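Local coordinates for tRNA threonylcarbamoyladenosine biosynthesis protein TsaB (Pseudomonas aeruginosa, PDB 5BR9) that probably takes part in making the threonylcarbamoyladenosine modification of tRNA, as a TsaB-type member of the KAE1/TsaD family, at residues 80-83 with 84-88; 150-154 with 155-159; 183-186 with 187-190. One frame throughout, in Å; residues are numbered along the deposited sequence.

Interaction 1: 80-83 with 84-88; sequences VRIA and IGVVQ
Val80 O accepts the amide of Ile84 at 2.9 Å from Ile84 N. This is one of four successive i to i+4 bonds here, in helix 77-94, which links strands 67-71 and 98-101 in a beta-alpha-beta unit of the ASKHA (actin-like ATPase) fold. Arg81 O takes Gly85 N at 3.1 Å, Ile82 O and Ala83 O are paired with the amides of Val86 and Val87, and Gln88 N to Ile84 O carries the series on. These backbone groups are thus paired along the helix, while the side chains of Val80, Ala83, Ile84, Val86 and Val87 are buried. Along one side of the helix Ile84 reaches back a full turn. Its CG1 lies beside its own backbone N (chi1 -70°), which carries CD1 to 3.8 Å from Val80 CG1, and the two side chains cross obliquely. Ile82 and Val86 form a looser pair, 4.3 Å between Ile82 CG2 and Val86 CG2. Ala83, Ile84 and Val87 face the sheet: Ala83 and Val87 rest on Leu15 of strand 12-16, and Ile84 and Val87 on Phe70 of strand 67-71. Ile84 also packs on Ile82 of the second subunit, and so borders both the sheet and the dimer partner. The valines show how closely branched side chains hug the preceding turn: Val86 CG2 sits 3.4 Å from Ile82 O, and Val87 CG2 lies 3.2 Å from Ala83 O.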
# COMPACT_ATOMS: atom_id res chain seq x y z
N VAL A 80 3.48 6.99 1.72
CA VAL A 80 3.52 6.97 0.26
C VAL A 80 3.04 5.62 -0.25
O VAL A 80 2.26 5.56 -1.21
CB VAL A 80 4.95 7.30 -0.27
CG1 VAL A 80 5.03 7.12 -1.78
CG2 VAL A 80 5.34 8.72 0.11
N ARG A 81 3.48 4.54 0.39
CA ARG A 81 3.11 3.19 -0.03
C ARG A 81 1.62 2.93 0.10
O ARG A 81 1.03 2.26 -0.74
CB ARG A 81 3.90 2.15 0.77
CG ARG A 81 5.31 1.99 0.22
CD ARG A 81 6.30 1.43 1.22
NE ARG A 81 7.64 1.89 0.87
CZ ARG A 81 8.41 1.34 -0.07
NH1 ARG A 81 9.61 1.84 -0.32
NH2 ARG A 81 7.97 0.29 -0.75
N ILE A 82 1.01 3.46 1.15
CA ILE A 82 -0.44 3.40 1.31
C ILE A 82 -1.14 4.10 0.15
O ILE A 82 -2.06 3.55 -0.46
CB ILE A 82 -0.86 3.99 2.66
CG1 ILE A 82 -0.40 3.08 3.81
CG2 ILE A 82 -2.37 4.18 2.72
CD1 ILE A 82 -0.27 3.83 5.14
N ALA A 83 -0.73 5.33 -0.14
CA ALA A 83 -1.33 6.07 -1.26
C ALA A 83 -1.21 5.26 -2.54
O ALA A 83 -2.19 5.10 -3.27
CB ALA A 83 -0.68 7.45 -1.43
N ILE A 84 -0.01 4.73 -2.81
CA ILE A 84 0.22 3.98 -4.04
C ILE A 84 -0.78 2.82 -4.21
O ILE A 84 -1.47 2.73 -5.23
CB ILE A 84 1.66 3.48 -4.11
CG1 ILE A 84 2.61 4.66 -4.32
CG2 ILE A 84 1.82 2.46 -5.22
CD1 ILE A 84 4.08 4.32 -4.21
N GLY A 85 -0.87 1.96 -3.20
CA GLY A 85 -1.78 0.82 -3.25
C GLY A 85 -3.25 1.17 -3.39
O GLY A 85 -3.96 0.64 -4.26
N VAL A 86 -3.72 2.07 -2.54
CA VAL A 86 -5.12 2.43 -2.55
C VAL A 86 -5.52 3.05 -3.90
O VAL A 86 -6.54 2.69 -4.48
CB VAL A 86 -5.44 3.37 -1.37
CG1 VAL A 86 -6.85 3.95 -1.50
CG2 VAL A 86 -5.26 2.63 -0.05
N VAL A 87 -4.69 3.97 -4.40
CA VAL A 87 -4.99 4.62 -5.67
C VAL A 87 -5.03 3.58 -6.80
O VAL A 87 -5.95 3.58 -7.62
CB VAL A 87 -3.97 5.75 -5.95
CG1 VAL A 87 -4.08 6.22 -7.36
CG2 VAL A 87 -4.22 6.90 -4.99
N GLN A 88 -4.06 2.68 -6.82
CA GLN A 88 -4.02 1.60 -7.80
C GLN A 88 -5.27 0.71 -7.73
O GLN A 88 -5.81 0.30 -8.76
CB GLN A 88 -2.76 0.76 -7.58
CG GLN A 88 -1.51 1.37 -8.22
CD GLN A 88 -0.28 0.45 -8.11
OE1 GLN A 88 0.44 0.26 -9.08
NE2 GLN A 88 -0.06 -0.11 -6.92

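Interaction 2: 150-154 with 155-159; sequences AVLPP and ERVAV
Leu152 and Val157 are swung together by similar first torsions: Leu152 CG (chi1 -62°) and Val157 CG1 (chi1 -59°) both lie beside their own backbone N, and Leu152 CD1 meets Val157 CG1 obliquely at 3.9 Å. The same rotation leaves Val157 CG2 between its backbone N and carbonyl carbon, 3.4 Å from Pro154 O. A short 3-10 turn makes the meeting possible. Arg156 N bonds to Pro153 O at 2.9 Å, and a weak, longer bond follows from Val157 N to Pro154 O. The stem of Arg156 follows the Pro153 ring, with Arg156 CD 4.1 Å from Pro153 CG. Farther out, the bent chain crosses Leu152 at about a right angle and brings CD2 of the leucine over the rim of one guanidinium face, 4.0 Å from Arg156 NH1. Glu155 curls alongside the next ring, its OE1 3.3 Å from Pro154 CG; the carboxylate is claimed by Arg180, which forms a salt bridge with OE2. The turn thus ends an edge strand and redirects the chain. Strand 142-152 is still paired with strand 131-139 through Leu152 and Val131, Pro154 is covered by Tyr177 and Arg180, and beyond the turn Val157 and Val159 lie against Trp133 of strand 131-139, on the way to strand 168-171.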
# COMPACT_ATOMS: atom_id res chain seq x y z
N ALA A 150 16.56 15.60 -6.55
CA ALA A 150 17.73 14.89 -6.05
C ALA A 150 17.60 14.67 -4.56
O ALA A 150 16.80 15.34 -3.89
CB ALA A 150 19.00 15.67 -6.37
N VAL A 151 18.37 13.72 -4.03
CA VAL A 151 18.52 13.54 -2.59
C VAL A 151 19.98 13.82 -2.29
O VAL A 151 20.86 13.20 -2.85
CB VAL A 151 18.04 12.15 -2.14
CG1 VAL A 151 18.70 11.07 -2.96
CG2 VAL A 151 18.32 11.95 -0.64
N LEU A 152 20.24 14.76 -1.39
CA LEU A 152 21.56 15.36 -1.28
C LEU A 152 21.90 15.73 0.14
O LEU A 152 21.01 16.12 0.90
CB LEU A 152 21.63 16.63 -2.14
CG LEU A 152 21.44 16.60 -3.65
CD1 LEU A 152 21.10 18.01 -4.14
CD2 LEU A 152 22.69 16.09 -4.33
N PRO A 153 23.20 15.69 0.50
CA PRO A 153 23.64 16.39 1.71
C PRO A 153 23.26 17.86 1.53
O PRO A 153 23.41 18.39 0.44
CB PRO A 153 25.16 16.22 1.70
CG PRO A 153 25.44 15.13 0.75
CD PRO A 153 24.34 15.16 -0.27
N PRO A 154 22.78 18.50 2.59
CA PRO A 154 22.37 19.90 2.49
C PRO A 154 23.48 20.81 1.94
O PRO A 154 23.18 21.80 1.26
CB PRO A 154 22.01 20.26 3.94
CG PRO A 154 22.71 19.21 4.78
CD PRO A 154 22.67 17.97 3.96
N GLU A 155 24.74 20.43 2.19
CA GLU A 155 25.91 21.16 1.70
C GLU A 155 26.01 21.26 0.18
O GLU A 155 26.80 22.04 -0.35
CB GLU A 155 27.21 20.50 2.21
CG GLU A 155 27.51 20.76 3.68
CD GLU A 155 26.73 19.84 4.62
OE1 GLU A 155 25.96 18.97 4.13
OE2 GLU A 155 26.90 19.98 5.86
N ARG A 156 25.24 20.44 -0.53
CA ARG A 156 25.42 20.36 -1.96
C ARG A 156 24.23 20.89 -2.74
O ARG A 156 24.32 20.97 -3.96
CB ARG A 156 25.73 18.93 -2.38
CG ARG A 156 27.12 18.45 -1.94
CD ARG A 156 27.37 17.02 -2.38
NE ARG A 156 27.36 16.89 -3.84
CZ ARG A 156 26.90 15.82 -4.49
NH1 ARG A 156 26.40 14.79 -3.81
NH2 ARG A 156 26.92 15.79 -5.82
N VAL A 157 23.13 21.26 -2.07
CA VAL A 157 21.94 21.70 -2.80
C VAL A 157 22.24 23.02 -3.50
O VAL A 157 23.01 23.85 -3.00
CB VAL A 157 20.67 21.84 -1.91
CG1 VAL A 157 20.31 20.52 -1.24
CG2 VAL A 157 20.79 22.98 -0.92
N ALA A 158 21.61 23.21 -4.66
CA ALA A 158 21.83 24.41 -5.47
C ALA A 158 20.56 24.83 -6.21
O ALA A 158 19.71 23.99 -6.52
CB ALA A 158 22.98 24.18 -6.46
N VAL A 159 20.44 26.12 -6.48
CA VAL A 159 19.28 26.66 -7.21
C VAL A 159 19.72 26.98 -8.66
O VAL A 159 20.89 27.30 -8.89
CB VAL A 159 18.70 27.90 -6.51
CG1 VAL A 159 18.15 27.53 -5.14
CG2 VAL A 159 19.75 29.01 -6.41

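Interaction 3: 183-186 with 187-190; sequences QRPV and ALDA
Pro185 and Leu188 meet on the more buried side of this contact, whereas Arg184 and the outer part of Leu188 make up its exposed side. Pro185 CG comes close to the residues that follow it, 3.4 Å from Ala187 O and 4.2 Å from Leu188 CB. What makes this side compact is the burial of the proline, which is covered by Trp175 and by Trp168 of strand 168-171; Trp175 touches Leu188 as well. Its neighbour Val186 is exposed and adopts helix-like backbone angles between two extended residues, a kink that bends the chain. Strand 187-189 is an outermost member of a mixed five-stranded sheet and runs parallel to strand 168-171, to which Ala187 and Asp189 are joined through the backbone of Gly170. The order of strands, 3-2-1-4-5, repeats that of the first sheet of the chain, as expected for the duplicated lobes of an ASKHA fold. On the outer side the packing is less certain, because the exposed Arg184 was modelled in two conformers. In the one described, the side chain bends at chi2 and chi3 and curls forward along the chain until its NE and NH2 reach Pro185 O. Both donate to that oxygen, at 2.9 Å from NE and 3.1 Å from NH2, with the oxygen in the guanidinium plane, a side-on grip that would fix the rotation of the group. Leu188 crosses it at about a right angle. With its CG in the crowded position between backbone N and carbonyl carbon (chi1 52°), the leucine sets CD2 over the rim of one guanidinium face, 3.7 Å from Arg184 NH2.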
# COMPACT_ATOMS: atom_id res chain seq x y z
N GLN A 183 23.56 28.33 0.19
CA GLN A 183 22.84 29.59 0.09
C GLN A 183 21.51 29.47 0.82
O GLN A 183 21.10 28.36 1.16
CB GLN A 183 22.61 30.00 -1.38
CG GLN A 183 21.68 29.08 -2.15
CD GLN A 183 22.35 27.80 -2.64
OE1 GLN A 183 23.43 27.85 -3.24
NE2 GLN A 183 21.72 26.65 -2.40
N ARG A 184 20.87 30.60 1.09
CA ARG A 184 19.53 30.57 1.67
C ARG A 184 18.70 31.74 1.15
O ARG A 184 19.23 32.80 0.83
CB ARG A 184 19.60 30.60 3.20
CG ARG A 184 20.14 31.87 3.83
CD ARG A 184 19.46 32.10 5.18
NE ARG A 184 18.04 32.43 5.01
CZ ARG A 184 17.12 32.32 5.96
NH1 ARG A 184 17.45 31.86 7.16
NH2 ARG A 184 15.86 32.64 5.71
N PRO A 185 17.37 31.53 1.05
CA PRO A 185 16.48 32.59 0.57
C PRO A 185 16.23 33.66 1.63
O PRO A 185 16.53 33.45 2.81
CB PRO A 185 15.18 31.84 0.27
CG PRO A 185 15.17 30.74 1.29
CD PRO A 185 16.63 30.31 1.41
N VAL A 186 15.66 34.78 1.22
CA VAL A 186 15.26 35.81 2.17
C VAL A 186 14.22 35.23 3.13
O VAL A 186 14.28 35.46 4.33
CB VAL A 186 14.71 37.06 1.45
CG1 VAL A 186 14.13 38.04 2.45
CG2 VAL A 186 15.83 37.75 0.67
N ALA A 187 13.29 34.45 2.60
CA ALA A 187 12.22 33.89 3.41
C ALA A 187 11.98 32.40 3.17
O ALA A 187 12.11 31.90 2.05
CB ALA A 187 10.94 34.66 3.16
N LEU A 188 11.62 31.68 4.22
CA LEU A 188 11.31 30.26 4.10
C LEU A 188 10.22 29.80 5.08
O LEU A 188 9.86 30.51 6.02
CB LEU A 188 12.59 29.43 4.30
CG LEU A 188 13.49 29.64 5.52
CD1 LEU A 188 12.90 29.01 6.76
CD2 LEU A 188 14.87 29.07 5.26
N ASP A 189 9.70 28.60 4.84
CA ASP A 189 8.77 27.98 5.76
C ASP A 189 9.17 26.52 5.90
O ASP A 189 8.84 25.70 5.05
CB ASP A 189 7.31 28.09 5.26
CG ASP A 189 6.29 27.55 6.27
OD1 ASP A 189 6.68 26.94 7.30
OD2 ASP A 189 5.07 27.71 6.02
N ALA A 190 9.86 26.19 6.98
CA ALA A 190 10.35 24.84 7.17
C ALA A 190 9.26 23.88 7.69
O ALA A 190 9.49 22.69 7.87
CB ALA A 190 11.54 24.85 8.11

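Overall arrangement
The three interactions follow one another along the chain and divide between its two sheets. Interaction 1 belongs to the helix crossing between strands 67-71 and 98-101 of the first sheet, and is the one that meets the second subunit. Interactions 2 and 3 lie at strands 142-152 and 187-189, the two outermost strands of the second sheet, with centres 14 Å apart. They touch where Gln183 NE2 approaches Val157 O at 3.1 Å, a probable hydrogen bond joining the loops beside those strands. The centre of interaction 1 is 28 Å from that of interaction 2 and 32 Å from that of interaction 3, consistent with a two-lobed ASKHA protein whose dimer contact here involves the first lobe.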